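Local atomic coordinates of FrpC operon protein (Neisseria meningitidis, PDB entry 5EDF), a protein that is an iron-regulated protein, FrpD, that binds the RTX protein FrpC and is thought to take part in adhesion. Residues Q81-K84 and A85-Q89; T112-G115 and E116-T120; S128-P131 and E132-A135. One frame throughout, in Å; residues are numbered along the deposited sequence. Where two conformers were deposited one is given.

Overall arrangement
All three contacts are local and succeed one another along the chain; none nests in or crosses another. Interaction 1 turns the loop after strand 73-77 into helix 84-93, which leads on to strand 98-105. Interaction 2 starts and runs along the short helix 114-120, between strands 98-105 and 124-126. Interaction 3 closes the turn joining strands 124-126 and 133-138, neighbours at one border of the large antiparallel sheet. Interactions 2 and 3 lie on the same side of the molecule, their centres about 15 Å apart, whereas interaction 1 is across the chain's centre from both, about 41 Å and 35 Å away between centres.

Interaction 1: Q81-K84 and A85-Q89; sequences QQNK and AHFIQ
Asn83 and Phe87, one helical turn apart, meet through the side-chain amide and the ring edge. The oxygen OD1 of Asn83 lies near the ring plane, 3.4 Å from both CD2 and CE2 of Phe87, and the amide is turned 53° against the ring. OD1 already accepts a hydrogen bond from a residue next to the segment, and the ring edge is a further, probably weakly favourable contact. CG of Asn83 sits between the backbone N and the carbonyl carbon (chi1 68°), which sends the amide across to the edge of the Phe87 ring.

The backbone carbonyl of Asn83 takes a hydrogen bond from the N-H of His86, with N and O 2.9 Å apart; the N-H is bent away from a straight line at 138°. The same oxygen lies at the edge of the His86 imidazole. One residue on, the regular helical bond is established, from Ile88 N to Lys84 O at 2.9 Å. Lys84 and Ile88 lie side by side and point the same way, with Lys84 CE 3.8 Å from Ile88 CD1, although a second conformer of Ile88 makes this contact less certain. A water joins Gln82 O to Ala85 N, 2.9 Å from each, and so provides an acceptor for an N-H of the first turn.

Further out, Asn83 ND2 is held by Pro78 O and Glu77, while Lys84 NZ forms a salt bridge with Glu10. The His86 ring stacks on Tyr66 and its ND1 bonds to Asp96, and the Phe87 ring meets that of Tyr79. The backbone bonds mark the first turn of helix 84-93, and the outer contacts join it to neighbouring loops and to strand 61-70 of the large antiparallel sheet.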
loop_
_atom_site.group_PDB
_atom_site.type_symbol
_atom_site.label_atom_id
_atom_site.label_comp_id
_atom_site.label_asym_id
_atom_site.label_seq_id
_atom_site.Cartn_x
_atom_site.Cartn_y
_atom_site.Cartn_z
ATOM N N GLN A 81 -8.773 3.799 -18.480
ATOM C CA GLN A 81 -9.762 4.762 -18.950
ATOM C C GLN A 81 -11.026 4.809 -18.113
ATOM O O GLN A 81 -11.739 5.812 -18.170
ATOM C CB GLN A 81 -10.042 4.570 -20.434
ATOM C CG GLN A 81 -8.894 5.001 -21.312
ATOM C CD GLN A 81 -8.495 6.473 -21.153
ATOM O OE1 GLN A 81 -9.307 7.385 -21.506
ATOM N NE2 GLN A 81 -7.253 6.722 -20.648
ATOM N N GLN A 82 -11.312 3.748 -17.373
ATOM C CA GLN A 82 -12.509 3.726 -16.512
ATOM C C GLN A 82 -12.280 4.495 -15.222
ATOM O O GLN A 82 -13.185 5.181 -14.751
ATOM C CB GLN A 82 -12.925 2.284 -16.219
ATOM C CG GLN A 82 -13.455 1.502 -17.411
ATOM C CD GLN A 82 -12.379 1.085 -18.414
ATOM O OE1 GLN A 82 -11.343 0.517 -18.044
ATOM N NE2 GLN A 82 -12.631 1.359 -19.697
ATOM N N ASN A 83 -11.084 4.442 -14.649
ATOM C CA ASN A 83 -10.821 5.060 -13.363
ATOM C C ASN A 83 -10.002 6.354 -13.453
ATOM O O ASN A 83 -9.676 6.959 -12.401
ATOM C CB ASN A 83 -10.132 4.052 -12.417
ATOM C CG ASN A 83 -8.708 3.709 -12.872
ATOM O OD1 ASN A 83 -8.043 4.540 -13.488
ATOM N ND2 ASN A 83 -8.213 2.510 -12.508
ATOM N N LYS A 84 -9.657 6.798 -14.657
ATOM C CA LYS A 84 -8.719 7.914 -14.788
ATOM C C LYS A 84 -9.105 9.183 -14.006
ATOM O O LYS A 84 -8.218 9.892 -13.537
ATOM C CB LYS A 84 -8.457 8.271 -16.251
ATOM C CG LYS A 84 -9.649 8.709 -17.050
ATOM C CD LYS A 84 -9.255 9.206 -18.478
ATOM C CE LYS A 84 -8.537 10.589 -18.485
ATOM N NZ LYS A 84 -8.227 11.140 -19.894
ATOM N N ALA A 85 -10.396 9.517 -13.928
ATOM C CA ALA A 85 -10.775 10.736 -13.226
ATOM C C ALA A 85 -10.355 10.718 -11.766
ATOM O O ALA A 85 -10.056 11.772 -11.197
ATOM C CB ALA A 85 -12.265 10.981 -13.347
ATOM N N HIS A 86 -10.284 9.523 -11.180
ATOM C CA HIS A 86 -9.816 9.387 -9.803
ATOM C C HIS A 86 -8.337 9.725 -9.695
ATOM O O HIS A 86 -7.896 10.388 -8.735
ATOM C CB HIS A 86 -10.123 8.009 -9.255
ATOM C CG HIS A 86 -11.587 7.731 -9.178
ATOM N ND1 HIS A 86 -12.370 8.191 -8.137
ATOM C CD2 HIS A 86 -12.433 7.097 -10.031
ATOM C CE1 HIS A 86 -13.629 7.842 -8.353
ATOM N NE2 HIS A 86 -13.695 7.176 -9.491
ATOM N N PHE A 87 -7.542 9.264 -10.673
ATOM C CA PHE A 87 -6.123 9.631 -10.741
ATOM C C PHE A 87 -5.892 11.106 -11.019
ATOM O O PHE A 87 -4.963 11.698 -10.464
ATOM C CB PHE A 87 -5.384 8.783 -11.772
ATOM C CG PHE A 87 -5.081 7.396 -11.300
ATOM C CD1 PHE A 87 -3.950 7.165 -10.542
ATOM C CD2 PHE A 87 -5.901 6.305 -11.595
ATOM C CE1 PHE A 87 -3.630 5.891 -10.112
ATOM C CE2 PHE A 87 -5.584 5.024 -11.136
ATOM C CZ PHE A 87 -4.482 4.806 -10.415
ATOM N N ILE A 88 -6.717 11.719 -11.865
ATOM C CA ILE A 88 -6.558 13.145 -12.138
ATOM C C ILE A 88 -6.789 13.962 -10.864
ATOM O O ILE A 88 -6.037 14.880 -10.565
ATOM C CB ILE A 88 -7.511 13.615 -13.250
ATOM C CG1 ILE A 88 -7.020 13.054 -14.578
ATOM C CG2 ILE A 88 -7.578 15.125 -13.291
ATOM C CD1 ILE A 88 -7.994 13.115 -15.673
ATOM N N GLN A 89 -7.837 13.639 -10.119
ATOM C CA GLN A 89 -8.063 14.270 -8.840
ATOM C C GLN A 89 -6.887 14.066 -7.873
ATOM O O GLN A 89 -6.420 14.987 -7.205
ATOM C CB GLN A 89 -9.383 13.782 -8.246
ATOM C CG GLN A 89 -9.737 14.418 -6.902
ATOM C CD GLN A 89 -10.117 15.859 -7.037
ATOM O OE1 GLN A 89 -11.153 16.173 -7.633
ATOM N NE2 GLN A 89 -9.290 16.756 -6.483
HETATM O O HOH W 1 -12.789 8.064 -14.572
#

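Interaction 2: T112-G115 and E116-T120; sequences TTMG and ERLLT
Met114 and Arg117 both carry CG anti to the backbone nitrogen (chi1 180° and 176°), but beyond it they part: Met114, a selenomethionine introduced for the structure work, kinks at chi2 (57°), while Arg117 runs extended to NE. The two chains therefore cross, with SE of Met114 3.9 Å from CD of Arg117 and its methyl CE 3.8 Å from NH1 of Arg117. The contact is van der Waals packing, and NE of Arg117 is bonded instead to the hydroxyl of Tyr121. A bound azide ion, probably from the crystallisation liquor, lies about 3 Å from the Met114 side chain; Leu110, Ser111 and Ile162 complete its pocket.

Met114 opens the short helix 114-120, and Arg117 follows nearly one turn later. Thr113 stands at the N-cap position without a side-chain capping bond; its OG1 bonds to a residue just outside the segment, and its methyl CG2 packs 3.5 Å from OE2 of Glu116. Backbone bonds run from i+4 to i, as from Leu118 N to Met114 O (2.9 Å). SE of Met114 also makes an apolar contact with CG of Leu118 at 4.4 Å. In the last turn the hydroxyl of Thr120 donates to a lone pair of Arg117 O at 2.8 Å. Leu118 packs on Tyr152 and Ile154 of strand 150-155.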
loop_
_atom_site.group_PDB
_atom_site.type_symbol
_atom_site.label_atom_id
_atom_site.label_comp_id
_atom_site.label_asym_id
_atom_site.label_seq_id
_atom_site.Cartn_x
_atom_site.Cartn_y
_atom_site.Cartn_z
ATOM N N THR A 112 10.188 -9.965 15.043
ATOM C CA THR A 112 9.550 -11.282 15.142
ATOM C C THR A 112 8.849 -11.481 16.489
ATOM O O THR A 112 8.136 -12.464 16.678
ATOM C CB THR A 112 10.573 -12.426 14.961
ATOM O OG1 THR A 112 11.671 -12.237 15.867
ATOM C CG2 THR A 112 11.084 -12.467 13.536
ATOM N N THR A 113 9.033 -10.534 17.417
ATOM C CA THR A 113 8.378 -10.595 18.726
ATOM C C THR A 113 7.464 -9.390 19.000
ATOM O O THR A 113 7.210 -9.037 20.128
ATOM C CB THR A 113 9.411 -10.716 19.840
ATOM O OG1 THR A 113 10.260 -9.566 19.821
ATOM C CG2 THR A 113 10.242 -12.002 19.646
HETATM N N MSE A 114 6.955 -8.767 17.949
HETATM C CA MSE A 114 6.032 -7.663 18.141
HETATM C C MSE A 114 4.809 -8.019 18.990
HETATM O O MSE A 114 4.365 -7.262 19.836
HETATM C CB MSE A 114 5.568 -7.092 16.816
HETATM C CG MSE A 114 4.606 -5.955 17.005
HETATM SE SE MSE A 114 5.239 -4.463 18.086
HETATM C CE MSE A 114 5.650 -3.344 16.570
ATOM N N GLY A 115 4.227 -9.179 18.755
ATOM C CA GLY A 115 3.056 -9.542 19.525
ATOM C C GLY A 115 3.312 -9.671 21.012
ATOM O O GLY A 115 2.504 -9.241 21.833
ATOM N N GLU A 116 4.461 -10.236 21.367
ATOM C CA GLU A 116 4.894 -10.315 22.775
ATOM C C GLU A 116 4.988 -8.926 23.380
ATOM O O GLU A 116 4.580 -8.701 24.518
ATOM C CB GLU A 116 6.249 -11.027 22.867
ATOM C CG GLU A 116 6.181 -12.499 22.501
ATOM C CD GLU A 116 7.532 -13.119 22.225
ATOM O OE1 GLU A 116 8.463 -12.924 23.043
ATOM O OE2 GLU A 116 7.652 -13.816 21.189
ATOM N N ARG A 117 5.527 -7.982 22.608
ATOM C CA ARG A 117 5.680 -6.621 23.082
ATOM C C ARG A 117 4.290 -6.047 23.325
ATOM O O ARG A 117 4.012 -5.429 24.360
ATOM C CB ARG A 117 6.447 -5.780 22.068
ATOM C CG ARG A 117 6.615 -4.286 22.390
ATOM C CD ARG A 117 7.325 -3.552 21.219
ATOM N NE ARG A 117 7.232 -2.087 21.309
ATOM C CZ ARG A 117 7.494 -1.231 20.317
ATOM N NH1 ARG A 117 7.877 -1.665 19.116
ATOM N NH2 ARG A 117 7.361 0.080 20.520
ATOM N N LEU A 118 3.390 -6.240 22.373
ATOM C CA LEU A 118 2.024 -5.739 22.526
ATOM C C LEU A 118 1.385 -6.275 23.806
ATOM O O LEU A 118 0.756 -5.516 24.526
ATOM C CB LEU A 118 1.163 -6.120 21.328
ATOM C CG LEU A 118 1.449 -5.427 20.022
ATOM C CD1 LEU A 118 0.581 -5.943 18.891
ATOM C CD2 LEU A 118 1.266 -3.903 20.155
ATOM N N LEU A 119 1.535 -7.565 24.093
ATOM C CA LEU A 119 0.979 -8.111 25.302
ATOM C C LEU A 119 1.543 -7.431 26.555
ATOM O O LEU A 119 0.787 -7.156 27.497
ATOM C CB LEU A 119 1.180 -9.612 25.316
ATOM C CG LEU A 119 0.453 -10.386 24.223
ATOM C CD1 LEU A 119 0.952 -11.826 24.164
ATOM C CD2 LEU A 119 -1.047 -10.345 24.412
ATOM N N THR A 120 2.850 -7.147 26.554
ATOM C CA THR A 120 3.470 -6.495 27.720
ATOM C C THR A 120 2.894 -5.089 27.924
ATOM O O THR A 120 2.875 -4.588 29.041
ATOM C CB THR A 120 5.023 -6.443 27.679
ATOM O OG1 THR A 120 5.496 -5.527 26.682
ATOM C CG2 THR A 120 5.636 -7.812 27.431
#

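Interaction 3: S128-P131 and E132-A135; sequences SAYP and EYEA
The hydroxyl OG of Ser128 sits between two carbonyl oxygens, 2.7 Å from Tyr130 O and 2.8 Å from Tyr133 O. Its single proton has both oxygens within reach, and which it favours is not settled; OG is also bonded to NE2 of Gln205 on helix 205-224. With OG swung away from its own backbone nitrogen (chi1 175°), the serine points into the loop toward both carbonyls. A water donates to Tyr133 O at 2.7 Å and also to Pro131 O.

Tyr130 to Tyr133 form a type I beta turn, closed by Tyr133 N donating to Tyr130 O at 3.0 Å. The turn forms the later part of the loop that joins strands 124-126 and 133-138, antiparallel neighbours in the sheet, where Ala135 pairs with Met126 through the backbone.

Glu132 bends at chi2 (-80°), which brings its carboxylate back to Pro131 and Tyr130. OE1 of Glu132 lies 3.4 Å from CD of Pro131 and OE2 lies 3.7 Å from CB of Tyr130, the carboxylate standing nearly perpendicular to the Tyr130 ring. CB of Tyr130 also touches CD2 of Tyr133 at 3.9 Å, and both tyrosines pack on Val209 of helix 205-224.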
loop_
_atom_site.group_PDB
_atom_site.type_symbol
_atom_site.label_atom_id
_atom_site.label_comp_id
_atom_site.label_asym_id
_atom_site.label_seq_id
_atom_site.Cartn_x
_atom_site.Cartn_y
_atom_site.Cartn_z
ATOM N N SER A 128 -8.360 -14.578 15.182
ATOM C CA SER A 128 -8.045 -14.117 13.835
ATOM C C SER A 128 -8.780 -14.929 12.800
ATOM O O SER A 128 -8.866 -16.167 12.899
ATOM C CB SER A 128 -6.551 -14.231 13.588
ATOM O OG SER A 128 -6.256 -13.894 12.242
ATOM N N ALA A 129 -9.273 -14.259 11.761
ATOM C CA ALA A 129 -9.938 -14.914 10.659
ATOM C C ALA A 129 -8.978 -15.708 9.761
ATOM O O ALA A 129 -9.427 -16.484 8.932
ATOM C CB ALA A 129 -10.693 -13.885 9.808
ATOM N N TYR A 130 -7.674 -15.485 9.894
ATOM C CA TYR A 130 -6.622 -16.112 9.085
ATOM C C TYR A 130 -5.615 -16.665 10.090
ATOM O O TYR A 130 -5.088 -15.899 10.898
ATOM C CB TYR A 130 -5.911 -15.078 8.197
ATOM C CG TYR A 130 -6.810 -14.371 7.240
ATOM C CD1 TYR A 130 -6.936 -14.808 5.923
ATOM C CD2 TYR A 130 -7.496 -13.239 7.615
ATOM C CE1 TYR A 130 -7.745 -14.123 5.037
ATOM C CE2 TYR A 130 -8.319 -12.606 6.788
ATOM C CZ TYR A 130 -8.451 -13.027 5.474
ATOM O OH TYR A 130 -9.279 -12.347 4.613
ATOM N N PRO A 131 -5.361 -17.975 10.124
ATOM C CA PRO A 131 -4.528 -18.495 11.209
ATOM C C PRO A 131 -3.083 -17.980 11.207
ATOM O O PRO A 131 -2.494 -17.851 12.268
ATOM C CB PRO A 131 -4.593 -20.014 11.013
ATOM C CG PRO A 131 -5.003 -20.210 9.614
ATOM C CD PRO A 131 -5.858 -19.051 9.235
ATOM N N GLU A 132 -2.562 -17.664 10.020
ATOM C CA GLU A 132 -1.231 -17.054 9.873
ATOM C C GLU A 132 -1.106 -15.599 10.324
ATOM O O GLU A 132 -0.000 -15.089 10.391
ATOM C CB GLU A 132 -0.756 -17.202 8.419
ATOM C CG GLU A 132 -1.363 -16.261 7.347
ATOM C CD GLU A 132 -2.758 -16.644 6.811
ATOM O OE1 GLU A 132 -3.419 -17.563 7.343
ATOM O OE2 GLU A 132 -3.209 -15.977 5.844
ATOM N N TYR A 133 -2.225 -14.939 10.602
ATOM C CA TYR A 133 -2.199 -13.659 11.248
ATOM C C TYR A 133 -2.591 -13.790 12.694
ATOM O O TYR A 133 -3.582 -14.454 13.017
ATOM C CB TYR A 133 -3.172 -12.669 10.595
ATOM C CG TYR A 133 -2.690 -12.028 9.318
ATOM C CD1 TYR A 133 -2.125 -10.764 9.323
ATOM C CD2 TYR A 133 -2.809 -12.675 8.093
ATOM C CE1 TYR A 133 -1.687 -10.180 8.173
ATOM C CE2 TYR A 133 -2.360 -12.092 6.935
ATOM C CZ TYR A 133 -1.795 -10.835 6.981
ATOM O OH TYR A 133 -1.350 -10.234 5.800
ATOM N N GLU A 134 -1.829 -13.159 13.567
ATOM C CA GLU A 134 -2.231 -12.958 14.958
ATOM C C GLU A 134 -2.970 -11.641 15.022
ATOM O O GLU A 134 -2.510 -10.642 14.423
ATOM C CB GLU A 134 -1.004 -12.909 15.883
ATOM C CG GLU A 134 -0.389 -14.294 16.131
ATOM C CD GLU A 134 0.836 -14.256 17.033
ATOM O OE1 GLU A 134 1.162 -13.175 17.555
ATOM O OE2 GLU A 134 1.484 -15.309 17.219
ATOM N N ALA A 135 -4.095 -11.588 15.699
ATOM C CA ALA A 135 -4.909 -10.404 15.852
ATOM C C ALA A 135 -4.838 -9.891 17.262
ATOM O O ALA A 135 -4.827 -10.676 18.228
ATOM C CB ALA A 135 -6.352 -10.668 15.468
HETATM O O HOH W 2 -3.902 -16.686 14.517
#